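Local coordinates for protein methyltransferase 1 (Methanosarcina barkeri, PDB 2I2X) that catalyses transfer of the methyl group of methanol to the cob(I)amide carried by its partner corrinoid protein MtaC, using a bound zinc ion, in methanogenesis, at residues 254-258 with 276-282. Sequence-based numbering, arbitrary orientation.
Sequences SLVAY and VKAITGM
L255 and Y258 meet V276, I279, T280 and M282 through the apolar parts of their side chains. L255 CD1 lies 3.5 Å from T280 CG2. L255 CD2 packs 4.0 Å from I279 CD1, and the L255 and I279 side chains cross at about a right angle. CG of Y258 stands anti to its carbonyl carbon (chi1 -52°). This brings Y258 CE2 within 3.6 Å of V276 CG1, while Y258 CB touches T280 CG2. Sulfur adds a Met-aromatic contact: M282 SD sits 4.7 Å from the centre of the Y258 ring, obliquely at 59° off the normal. The contact joins helix 240-259 to helix 273-280 and the turn after it, in the TIM-barrel subunit; the axes of 254-258 and 276-280 run 35° apart. The side chain of S254, about 8 Å from that of the zinc ligand C220, hydrogen-bonds through OG to E272. Polar bonds shape the end of helix 273-280. T280 OG1 donates to V276 O (2.8 Å), from above the carbonyl plane, and T280 N shares that acceptor. T280 OG1 also accepts from M282 N at 3.1 Å, forming an ST turn around G281, which has positive phi. A valine in place of T280 would probably cost M282 N this acceptor and let the turn carrying the sulfur shift.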
ATOM      1  N   SER A 254     -15.367  16.582  19.580  1.00  8.26           N
ATOM      2  CA  SER A 254     -14.270  15.679  19.923  1.00  8.22           C
ATOM      3  C   SER A 254     -13.451  16.236  21.082  1.00  7.87           C
ATOM      4  O   SER A 254     -12.898  15.478  21.872  1.00  7.72           O
ATOM      5  CB  SER A 254     -13.396  15.374  18.705  1.00  8.53           C
ATOM      6  OG  SER A 254     -14.138  14.628  17.731  1.00 10.07           O
ATOM      7  N   LEU A 255     -13.416  17.558  21.205  1.00  7.33           N
ATOM      8  CA  LEU A 255     -12.756  18.201  22.327  1.00  7.45           C
ATOM      9  C   LEU A 255     -13.229  17.694  23.702  1.00  7.71           C
ATOM     10  O   LEU A 255     -12.463  17.710  24.662  1.00  8.69           O
ATOM     11  CB  LEU A 255     -12.923  19.715  22.222  1.00  7.14           C
ATOM     12  CG  LEU A 255     -12.377  20.563  23.375  1.00  8.35           C
ATOM     13  CD1 LEU A 255     -10.870  20.512  23.440  1.00  8.74           C
ATOM     14  CD2 LEU A 255     -12.838  22.013  23.284  1.00  8.53           C
ATOM     15  N   VAL A 256     -14.481  17.234  23.787  1.00  7.68           N
ATOM     16  CA  VAL A 256     -15.087  16.797  25.049  1.00  7.39           C
ATOM     17  C   VAL A 256     -14.316  15.663  25.745  1.00  8.03           C
ATOM     18  O   VAL A 256     -14.153  15.679  26.976  1.00  8.70           O
ATOM     19  CB  VAL A 256     -16.621  16.416  24.888  1.00  7.65           C
ATOM     20  CG1 VAL A 256     -17.168  15.812  26.148  1.00  6.48           C
ATOM     21  CG2 VAL A 256     -17.460  17.623  24.491  1.00  4.61           C
ATOM     22  N   ALA A 257     -13.844  14.689  24.966  1.00  7.96           N
ATOM     23  CA  ALA A 257     -13.023  13.604  25.493  1.00  7.90           C
ATOM     24  C   ALA A 257     -11.915  14.123  26.432  1.00  7.91           C
ATOM     25  O   ALA A 257     -11.684  13.575  27.523  1.00  7.19           O
ATOM     26  CB  ALA A 257     -12.435  12.810  24.346  1.00  7.84           C
ATOM     27  N   TYR A 258     -11.260  15.199  26.007  1.00  8.05           N
ATOM     28  CA  TYR A 258     -10.109  15.756  26.727  1.00  8.58           C
ATOM     29  C   TYR A 258     -10.590  16.541  27.952  1.00  8.93           C
ATOM     30  O   TYR A 258     -10.052  16.397  29.061  1.00  8.27           O
ATOM     31  CB  TYR A 258      -9.213  16.563  25.747  1.00  8.83           C
ATOM     32  CG  TYR A 258      -8.909  15.672  24.550  1.00  9.73           C
ATOM     33  CD1 TYR A 258      -7.956  14.631  24.637  1.00  9.17           C
ATOM     34  CD2 TYR A 258      -9.678  15.761  23.395  1.00  8.63           C
ATOM     35  CE1 TYR A 258      -7.755  13.751  23.574  1.00  9.23           C
ATOM     36  CE2 TYR A 258      -9.488  14.898  22.352  1.00  9.15           C
ATOM     37  CZ  TYR A 258      -8.527  13.899  22.434  1.00 11.04           C
ATOM     38  OH  TYR A 258      -8.370  13.058  21.346  1.00 11.20           O
ATOM     39  N   VAL A 276      -8.154  20.386  17.753  1.00  5.75           N
ATOM     40  CA  VAL A 276      -8.136  19.932  19.144  1.00  6.13           C
ATOM     41  C   VAL A 276      -6.778  20.125  19.812  1.00  7.35           C
ATOM     42  O   VAL A 276      -6.699  20.514  20.994  1.00  7.63           O
ATOM     43  CB  VAL A 276      -8.622  18.447  19.254  1.00  6.37           C
ATOM     44  CG1 VAL A 276      -8.448  17.910  20.659  1.00  5.99           C
ATOM     45  CG2 VAL A 276     -10.093  18.322  18.834  1.00  4.09           C
ATOM     46  N   LYS A 277      -5.716  19.877  19.033  1.00  8.22           N
ATOM     47  CA  LYS A 277      -4.343  20.069  19.469  1.00  7.37           C
ATOM     48  C   LYS A 277      -4.094  21.518  19.779  1.00  7.27           C
ATOM     49  O   LYS A 277      -3.516  21.821  20.824  1.00  7.72           O
ATOM     50  CB  LYS A 277      -3.335  19.584  18.420  1.00  7.61           C
ATOM     51  CG  LYS A 277      -1.891  19.702  18.905  1.00  8.12           C
ATOM     52  CD  LYS A 277      -0.925  18.922  18.063  1.00 11.75           C
ATOM     53  CE  LYS A 277       0.519  18.973  18.603  1.00 11.51           C
ATOM     54  NZ  LYS A 277       1.385  18.135  17.736  1.00 12.08           N
ATOM     55  N   ALA A 278      -4.500  22.409  18.877  1.00  6.65           N
ATOM     56  CA  ALA A 278      -4.380  23.858  19.119  1.00  7.49           C
ATOM     57  C   ALA A 278      -5.038  24.305  20.439  1.00  8.06           C
ATOM     58  O   ALA A 278      -4.492  25.141  21.153  1.00  8.94           O
ATOM     59  CB  ALA A 278      -4.953  24.661  17.946  1.00  7.31           C
ATOM     60  N   ILE A 279      -6.201  23.748  20.774  1.00  7.37           N
ATOM     61  CA  ILE A 279      -6.830  24.080  22.019  1.00  7.03           C
ATOM     62  C   ILE A 279      -6.112  23.428  23.204  1.00  7.93           C
ATOM     63  O   ILE A 279      -5.742  24.111  24.162  1.00  7.73           O
ATOM     64  CB  ILE A 279      -8.333  23.681  22.008  1.00  7.48           C
ATOM     65  CG1 ILE A 279      -9.100  24.495  20.966  1.00  6.36           C
ATOM     66  CG2 ILE A 279      -8.955  23.876  23.361  1.00  4.40           C
ATOM     67  CD1 ILE A 279     -10.466  23.945  20.677  1.00  5.84           C
ATOM     68  N   THR A 280      -5.914  22.113  23.133  1.00  8.24           N
ATOM     69  CA  THR A 280      -5.496  21.333  24.302  1.00  8.49           C
ATOM     70  C   THR A 280      -3.987  21.231  24.539  1.00  8.64           C
ATOM     71  O   THR A 280      -3.556  20.974  25.682  1.00  8.95           O
ATOM     72  CB  THR A 280      -6.008  19.878  24.225  1.00  8.57           C
ATOM     73  OG1 THR A 280      -5.430  19.238  23.089  1.00  9.11           O
ATOM     74  CG2 THR A 280      -7.531  19.813  24.103  1.00  8.53           C
ATOM     75  N   GLY A 281      -3.188  21.371  23.481  1.00  7.61           N
ATOM     76  CA  GLY A 281      -1.740  21.156  23.604  1.00  6.89           C
ATOM     77  C   GLY A 281      -1.409  19.693  23.802  1.00  7.22           C
ATOM     78  O   GLY A 281      -0.301  19.348  24.230  1.00  7.19           O
ATOM     79  N   MET A 282      -2.378  18.833  23.486  1.00  7.26           N
ATOM     80  CA  MET A 282      -2.242  17.390  23.625  1.00  7.51           C
ATOM     81  C   MET A 282      -1.878  16.756  22.280  1.00  7.69           C
ATOM     82  O   MET A 282      -2.212  17.329  21.212  1.00  8.21           O
ATOM     83  CB  MET A 282      -3.535  16.784  24.146  1.00  7.05           C
ATOM     84  CG  MET A 282      -3.689  16.973  25.636  1.00  8.40           C
ATOM     85  SD  MET A 282      -5.366  16.657  26.190  1.00  8.35           S
ATOM     86  CE  MET A 282      -5.214  16.957  27.935  1.00  8.94           C
TER